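Local structure of DNA/pantothenate metabolism flavoprotein (7CFU) at residues 24-29 with 35-40; 41-46 with 185-190. The protein probably catalyses the FMN-dependent decarboxylation of cysteine, likely at the end of a peptide precursor, in a biosynthetic pathway. All coordinates share one frame; numbering follows the deposited sequence.

Interaction 1 (24-29 with 35-40); sequences LLWGVC and VAVPHV. With FMN (flavin mononucleotide), chain Y.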
loop_
_atom_site.group_PDB
_atom_site.type_symbol
_atom_site.label_atom_id
_atom_site.label_comp_id
_atom_site.label_asym_id
_atom_site.label_seq_id
_atom_site.Cartn_x
_atom_site.Cartn_y
_atom_site.Cartn_z
ATOM N N LEU A 24 33.972 19.800 -2.919
ATOM C CA LEU A 24 33.086 20.219 -3.998
ATOM C C LEU A 24 31.684 19.671 -3.754
ATOM O O LEU A 24 31.486 18.452 -3.728
ATOM C CB LEU A 24 33.627 19.748 -5.348
ATOM C CG LEU A 24 32.743 19.931 -6.575
ATOM C CD1 LEU A 24 32.468 21.406 -6.800
ATOM C CD2 LEU A 24 33.433 19.340 -7.783
ATOM N N LEU A 25 30.718 20.570 -3.570
ATOM C CA LEU A 25 29.307 20.210 -3.502
ATOM C C LEU A 25 28.677 20.442 -4.870
ATOM O O LEU A 25 28.788 21.535 -5.434
ATOM C CB LEU A 25 28.581 21.019 -2.427
ATOM C CG LEU A 25 27.127 20.629 -2.149
ATOM C CD1 LEU A 25 27.012 19.184 -1.702
ATOM C CD2 LEU A 25 26.530 21.560 -1.115
ATOM N N TRP A 26 27.994 19.426 -5.384
ATOM C CA TRP A 26 27.555 19.376 -6.777
ATOM C C TRP A 26 26.050 19.119 -6.839
ATOM O O TRP A 26 25.595 18.013 -6.529
ATOM C CB TRP A 26 28.341 18.294 -7.512
ATOM C CG TRP A 26 28.028 18.093 -8.945
ATOM C CD1 TRP A 26 27.146 18.795 -9.714
ATOM C CD2 TRP A 26 28.589 17.086 -9.793
ATOM N NE1 TRP A 26 27.122 18.281 -10.992
ATOM C CE2 TRP A 26 28.006 17.238 -11.067
ATOM C CE3 TRP A 26 29.537 16.079 -9.601
ATOM C CZ2 TRP A 26 28.339 16.421 -12.140
ATOM C CZ3 TRP A 26 29.866 15.269 -10.667
ATOM C CH2 TRP A 26 29.269 15.445 -11.921
ATOM N N GLY A 27 25.280 20.125 -7.251
ATOM C CA GLY A 27 23.834 19.969 -7.405
ATOM C C GLY A 27 23.436 19.585 -8.823
ATOM O O GLY A 27 23.948 20.137 -9.795
ATOM N N VAL A 28 22.467 18.669 -8.930
ATOM C CA VAL A 28 22.027 18.131 -10.218
ATOM C C VAL A 28 20.527 18.367 -10.353
ATOM O O VAL A 28 19.742 17.924 -9.506
ATOM C CB VAL A 28 22.345 16.631 -10.372
ATOM C CG1 VAL A 28 21.878 16.135 -11.730
ATOM C CG2 VAL A 28 23.832 16.353 -10.204
ATOM N N CYS A 29 20.128 19.053 -11.420
ATOM C CA CYS A 29 18.719 19.322 -11.674
ATOM C C CYS A 29 18.211 18.426 -12.802
ATOM O O CYS A 29 18.981 17.779 -13.513
ATOM C CB CYS A 29 18.508 20.798 -12.018
ATOM S SG CYS A 29 19.117 21.940 -10.762
ATOM N N VAL A 35 22.639 13.421 -18.062
ATOM C CA VAL A 35 23.357 12.253 -18.569
ATOM C C VAL A 35 24.858 12.496 -18.622
ATOM O O VAL A 35 25.629 11.542 -18.750
ATOM C CB VAL A 35 22.841 11.826 -19.965
ATOM C CG1 VAL A 35 21.397 11.451 -19.906
ATOM C CG2 VAL A 35 23.063 12.934 -20.998
ATOM N N ALA A 36 25.296 13.754 -18.540
ATOM C CA ALA A 36 26.717 14.068 -18.552
ATOM C C ALA A 36 27.391 13.906 -17.191
ATOM O O ALA A 36 28.614 14.048 -17.111
ATOM C CB ALA A 36 26.925 15.497 -19.060
ATOM N N VAL A 37 26.636 13.607 -16.127
ATOM C CA VAL A 37 27.235 13.548 -14.787
ATOM C C VAL A 37 28.374 12.540 -14.700
ATOM O O VAL A 37 29.423 12.874 -14.121
ATOM C CB VAL A 37 26.143 13.318 -13.731
ATOM C CG1 VAL A 37 26.760 12.872 -12.416
ATOM C CG2 VAL A 37 25.342 14.584 -13.504
ATOM N N PRO A 38 28.262 11.310 -15.224
ATOM C CA PRO A 38 29.424 10.400 -15.152
ATOM C C PRO A 38 30.662 10.958 -15.837
ATOM O O PRO A 38 31.763 10.895 -15.271
ATOM C CB PRO A 38 28.909 9.127 -15.841
ATOM C CG PRO A 38 27.429 9.175 -15.653
ATOM C CD PRO A 38 27.072 10.627 -15.770
ATOM N N HIS A 39 30.503 11.516 -17.041
ATOM C CA HIS A 39 31.626 12.113 -17.759
ATOM C C HIS A 39 32.241 13.274 -16.978
ATOM O O HIS A 39 33.469 13.385 -16.867
ATOM C CB HIS A 39 31.155 12.571 -19.139
ATOM C CG HIS A 39 32.257 13.054 -20.025
ATOM N ND1 HIS A 39 32.717 14.353 -20.001
ATOM C CD2 HIS A 39 32.988 12.414 -20.969
ATOM C CE1 HIS A 39 33.686 14.492 -20.887
ATOM N NE2 HIS A 39 33.870 13.329 -21.489
ATOM N N VAL A 40 31.403 14.163 -16.436
ATOM C CA VAL A 40 31.923 15.291 -15.662
ATOM C C VAL A 40 32.622 14.796 -14.402
ATOM O O VAL A 40 33.647 15.347 -13.983
ATOM C CB VAL A 40 30.792 16.286 -15.333
ATOM C CG1 VAL A 40 31.295 17.383 -14.405
ATOM C CG2 VAL A 40 30.236 16.892 -16.611
HETATM N N1 FMN Y . 14.142 21.862 -18.083
HETATM C C2 FMN Y . 15.179 22.721 -18.359
HETATM O O2 FMN Y . 15.125 23.868 -17.942
HETATM N N3 FMN Y . 16.275 22.292 -19.079
HETATM C C4 FMN Y . 16.324 20.994 -19.545
HETATM O O4 FMN Y . 17.296 20.617 -20.197
HETATM C C4A FMN Y . 15.270 20.128 -19.280
HETATM N N5 FMN Y . 15.306 18.827 -19.730
HETATM C C5A FMN Y . 14.267 17.966 -19.442
HETATM C C6 FMN Y . 14.319 16.661 -19.905
HETATM C C7 FMN Y . 13.279 15.789 -19.622
HETATM C C7M FMN Y . 13.339 14.368 -20.122
HETATM C C8 FMN Y . 12.180 16.225 -18.890
HETATM C C8M FMN Y . 11.054 15.260 -18.604
HETATM C C9 FMN Y . 12.123 17.538 -18.428
HETATM C C9A FMN Y . 13.170 18.409 -18.708
HETATM N N10 FMN Y . 13.135 19.724 -18.269
HETATM C C10 FMN Y . 14.184 20.570 -18.541
HETATM C "C1'" FMN Y . 11.980 20.231 -17.469
HETATM C "C2'" FMN Y . 12.355 20.161 -15.998
HETATM O "O2'" FMN Y . 12.701 18.828 -15.648
HETATM C "C3'" FMN Y . 11.206 20.717 -15.158
HETATM O "O3'" FMN Y . 11.120 22.113 -15.354
HETATM C "C4'" FMN Y . 11.333 20.372 -13.666
HETATM O "O4'" FMN Y . 10.214 20.887 -12.965
HETATM C "C5'" FMN Y . 12.606 20.946 -13.071
HETATM O "O5'" FMN Y . 12.790 20.417 -11.772
HETATM P P FMN Y . 14.077 20.808 -10.899
HETATM O O1P FMN Y . 13.678 20.861 -9.443
HETATM O O2P FMN Y . 15.138 19.806 -11.202
HETATM O O3P FMN Y . 14.609 22.182 -11.262
#

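Interaction 2 (41-46 with 185-190); sequences NAWLRG and GDFQSA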
loop_
_atom_site.group_PDB
_atom_site.type_symbol
_atom_site.label_atom_id
_atom_site.label_comp_id
_atom_site.label_asym_id
_atom_site.label_seq_id
_atom_site.Cartn_x
_atom_site.Cartn_y
_atom_site.Cartn_z
ATOM N N ASN A 41 32.085 13.746 -13.783
ATOM C CA ASN A 41 32.698 13.212 -12.573
ATOM C C ASN A 41 34.087 12.654 -12.859
ATOM O O ASN A 41 35.028 12.897 -12.098
ATOM C CB ASN A 41 31.790 12.148 -11.959
ATOM C CG ASN A 41 32.340 11.596 -10.666
ATOM O OD1 ASN A 41 32.436 12.313 -9.670
ATOM N ND2 ASN A 41 32.675 10.312 -10.661
ATOM N N ALA A 42 34.238 11.934 -13.975
ATOM C CA ALA A 42 35.549 11.414 -14.362
ATOM C C ALA A 42 36.536 12.544 -14.637
ATOM O O ALA A 42 37.713 12.446 -14.273
ATOM C CB ALA A 42 35.416 10.513 -15.590
ATOM N N TRP A 43 36.079 13.618 -15.289
ATOM C CA TRP A 43 36.945 14.773 -15.518
ATOM C C TRP A 43 37.374 15.410 -14.204
ATOM O O TRP A 43 38.539 15.790 -14.040
ATOM C CB TRP A 43 36.242 15.808 -16.394
ATOM C CG TRP A 43 36.995 17.105 -16.497
ATOM C CD1 TRP A 43 38.112 17.343 -17.243
ATOM C CD2 TRP A 43 36.695 18.335 -15.822
ATOM N NE1 TRP A 43 38.519 18.646 -17.084
ATOM C CE2 TRP A 43 37.670 19.275 -16.214
ATOM C CE3 TRP A 43 35.696 18.734 -14.931
ATOM C CZ2 TRP A 43 37.673 20.589 -15.746
ATOM C CZ3 TRP A 43 35.702 20.042 -14.466
ATOM C CH2 TRP A 43 36.686 20.953 -14.873
ATOM N N LEU A 44 36.440 15.543 -13.259
ATOM C CA LEU A 44 36.761 16.152 -11.975
ATOM C C LEU A 44 37.777 15.316 -11.207
ATOM O O LEU A 44 38.681 15.858 -10.563
ATOM C CB LEU A 44 35.483 16.340 -11.155
ATOM C CG LEU A 44 34.572 17.501 -11.557
ATOM C CD1 LEU A 44 33.182 17.348 -10.937
ATOM C CD2 LEU A 44 35.196 18.817 -11.150
ATOM N N ARG A 45 37.641 13.993 -11.254
ATOM C CA ARG A 45 38.538 13.138 -10.482
ATOM C C ARG A 45 39.838 12.850 -11.227
ATOM O O ARG A 45 40.927 13.014 -10.667
ATOM C CB ARG A 45 37.828 11.839 -10.119
ATOM C CG ARG A 45 36.727 12.042 -9.120
ATOM C CD ARG A 45 36.146 10.733 -8.651
ATOM N NE ARG A 45 35.217 10.973 -7.557
ATOM C CZ ARG A 45 35.596 11.077 -6.289
ATOM N NH1 ARG A 45 36.881 10.955 -5.972
ATOM N NH2 ARG A 45 34.699 11.308 -5.339
ATOM N N GLY A 46 39.742 12.431 -12.494
ATOM C CA GLY A 46 40.906 11.953 -13.222
ATOM C C GLY A 46 41.762 13.029 -13.853
ATOM O O GLY A 46 42.925 12.765 -14.170
ATOM N N GLY A 185 27.451 24.483 -21.546
ATOM C CA GLY A 185 28.463 25.411 -22.005
ATOM C C GLY A 185 29.852 24.968 -21.599
ATOM O O GLY A 185 30.081 23.821 -21.207
ATOM N N ASP A 186 30.792 25.910 -21.672
ATOM C CA ASP A 186 32.193 25.630 -21.359
ATOM C C ASP A 186 32.407 25.843 -19.866
ATOM O O ASP A 186 32.888 26.879 -19.408
ATOM C CB ASP A 186 33.127 26.495 -22.198
ATOM C CG ASP A 186 33.095 26.124 -23.671
ATOM O OD1 ASP A 186 33.096 24.909 -23.972
ATOM O OD2 ASP A 186 33.081 27.043 -24.522
ATOM N N PHE A 187 32.076 24.802 -19.103
ATOM C CA PHE A 187 32.114 24.885 -17.653
ATOM C C PHE A 187 33.493 24.608 -17.083
ATOM O O PHE A 187 33.762 25.010 -15.943
ATOM C CB PHE A 187 31.118 23.890 -17.044
ATOM C CG PHE A 187 31.355 22.460 -17.463
ATOM C CD1 PHE A 187 32.290 21.671 -16.802
ATOM C CD2 PHE A 187 30.640 21.903 -18.510
ATOM C CE1 PHE A 187 32.511 20.360 -17.189
ATOM C CE2 PHE A 187 30.856 20.589 -18.895
ATOM C CZ PHE A 187 31.792 19.818 -18.238
ATOM N N GLN A 188 34.363 23.924 -17.838
ATOM C CA GLN A 188 35.654 23.504 -17.295
ATOM C C GLN A 188 36.465 24.694 -16.796
ATOM O O GLN A 188 37.070 24.636 -15.720
ATOM C CB GLN A 188 36.433 22.712 -18.342
ATOM C CG GLN A 188 35.729 21.439 -18.778
ATOM C CD GLN A 188 36.657 20.475 -19.494
ATOM O OE1 GLN A 188 37.791 20.819 -19.829
ATOM N NE2 GLN A 188 36.176 19.257 -19.734
ATOM N N SER A 189 36.480 25.786 -17.559
ATOM C CA SER A 189 37.212 26.976 -17.139
ATOM C C SER A 189 36.606 27.584 -15.876
ATOM O O SER A 189 37.334 27.979 -14.955
ATOM C CB SER A 189 37.224 27.995 -18.279
ATOM O OG SER A 189 37.791 29.226 -17.867
ATOM N N ALA A 190 35.274 27.666 -15.816
ATOM C CA ALA A 190 34.620 28.258 -14.652
ATOM C C ALA A 190 34.838 27.423 -13.398
ATOM O O ALA A 190 35.093 27.970 -12.320
ATOM C CB ALA A 190 33.125 28.430 -14.924
#

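Interaction 1 (24-29 with 35-40)
Trp-26 reaches from strand 23-28 into the start of helix 37-48 and meets Val-37 and Val-40 there. The far corner of the six-membered ring does the touching. Trp-26 CH2 lies 3.6 Å from Val-37 CG1 and 3.7 Å from Val-40 CG1. Trp-26 carries CG anti to the backbone N (chi1 180°), which sends the indole out from the strand to the helix. The backbone O of Val-37 also sits at the ring edge, near its plane, 3.4 Å from Trp-26 CH2. Two residues along the strand, on the same side of the sheet, Val-28 adds a lighter touch. Val-28 CG2 is 4.0 Å from Val-37 CG2, the methyl that also faces Trp-26 CZ2. All four of these residues are buried. The neighbouring strands flank them: Ile-53 and Thr-55 touch the indole and Leu-105 touches Val-40.

The other side of the helix start is looser. Pro-38 and His-39 lie on the outer side of the turn, and Pro-38 packs on Val-35 of the second subunit. The strand itself runs on to Cys-29 at the cofactor phosphate, where Cys-29 CB is 3.6 Å from FMN O2P.

The contact is the first strand-to-helix packing of a beta-alpha-beta unit. It is almost wholly apolar across the two segments. The indole NE1 is satisfied by Leu-105 O on the neighbouring strand. Apolar packing and burial, rather than polar bonds between the segments, therefore hold helix to strand.

Interaction 2 (41-46 with 185-190)
Two first torsions bring Trp-43 and Gln-188 together. Trp-43 has CG anti to the backbone N (chi1 171°), which carries the indole off helix 37-48 toward residues 185-190. Gln-188 has CG anti to its carbonyl carbon. The extended chain beyond CG lays the amide along the indole. Gln-188 CB lies 3.6 Å from Trp-43 CZ2. Gln-188 CG stands over the Trp-43 six-membered ring, 4.0 Å from its centroid, in a CH-pi contact. The amide then continues over the same ring system toward the five-membered part. Its plane is only 14° from that of the indole, and the two are stacked. Gln-188 CD is 3.6 Å from Trp-43 NE1, but it lies above the ring plane, over the NE1-CE2 side of the indole. The approach to NE1 is therefore a stacking contact over the face, not a hydrogen bond.

Phe-187 meets the same indole in another way. Its edge is directed at the face of the six-membered ring, with the planes at 80° and the centroids 5.9 Å apart. This is a T-shaped pair. The closest atoms are Phe-187 CE1 and Trp-43 CZ3, at 4.2 Å. Phe-187 also packs on Val-40, about one turn before Trp-43 on the same helix.

Trp-43 and Phe-187 are partly exposed, while Gln-188 is on the solvent side. Trp-43 also leans on Val-48 of its own helix. The backbone O of Gln-188 is taken up by Ser-192 OG one turn on.

The arrangement is surface helix-helix packing. It joins helix 37-48 of the first beta-alpha-beta unit to the C-terminal helix 187-199 of this parallel-sheet flavoprotein fold.

Helix 37-48 serves both contacts, and their centres are about 9 Å apart. Interaction 1 sets the start of the helix on the sheet. Interaction 2 brings the C-terminal helix against its next turns. The two meet directly: Val-40 CG2 is 3.7 Å from Phe-187 CZ, and Leu-24 CD2 is 3.7 Å from Leu-44 CD1. Trp-26 CZ3 also packs on Leu-44 CD1 at 3.9 Å. An apolar layer thus runs from the strand through the helix to the outer helix. Interaction 1 reaches the FMN pocket only through Cys-29. The side chains of Val-37 in interaction 1 and Phe-187 in interaction 2 each lie about 14 Å from a bound FMN.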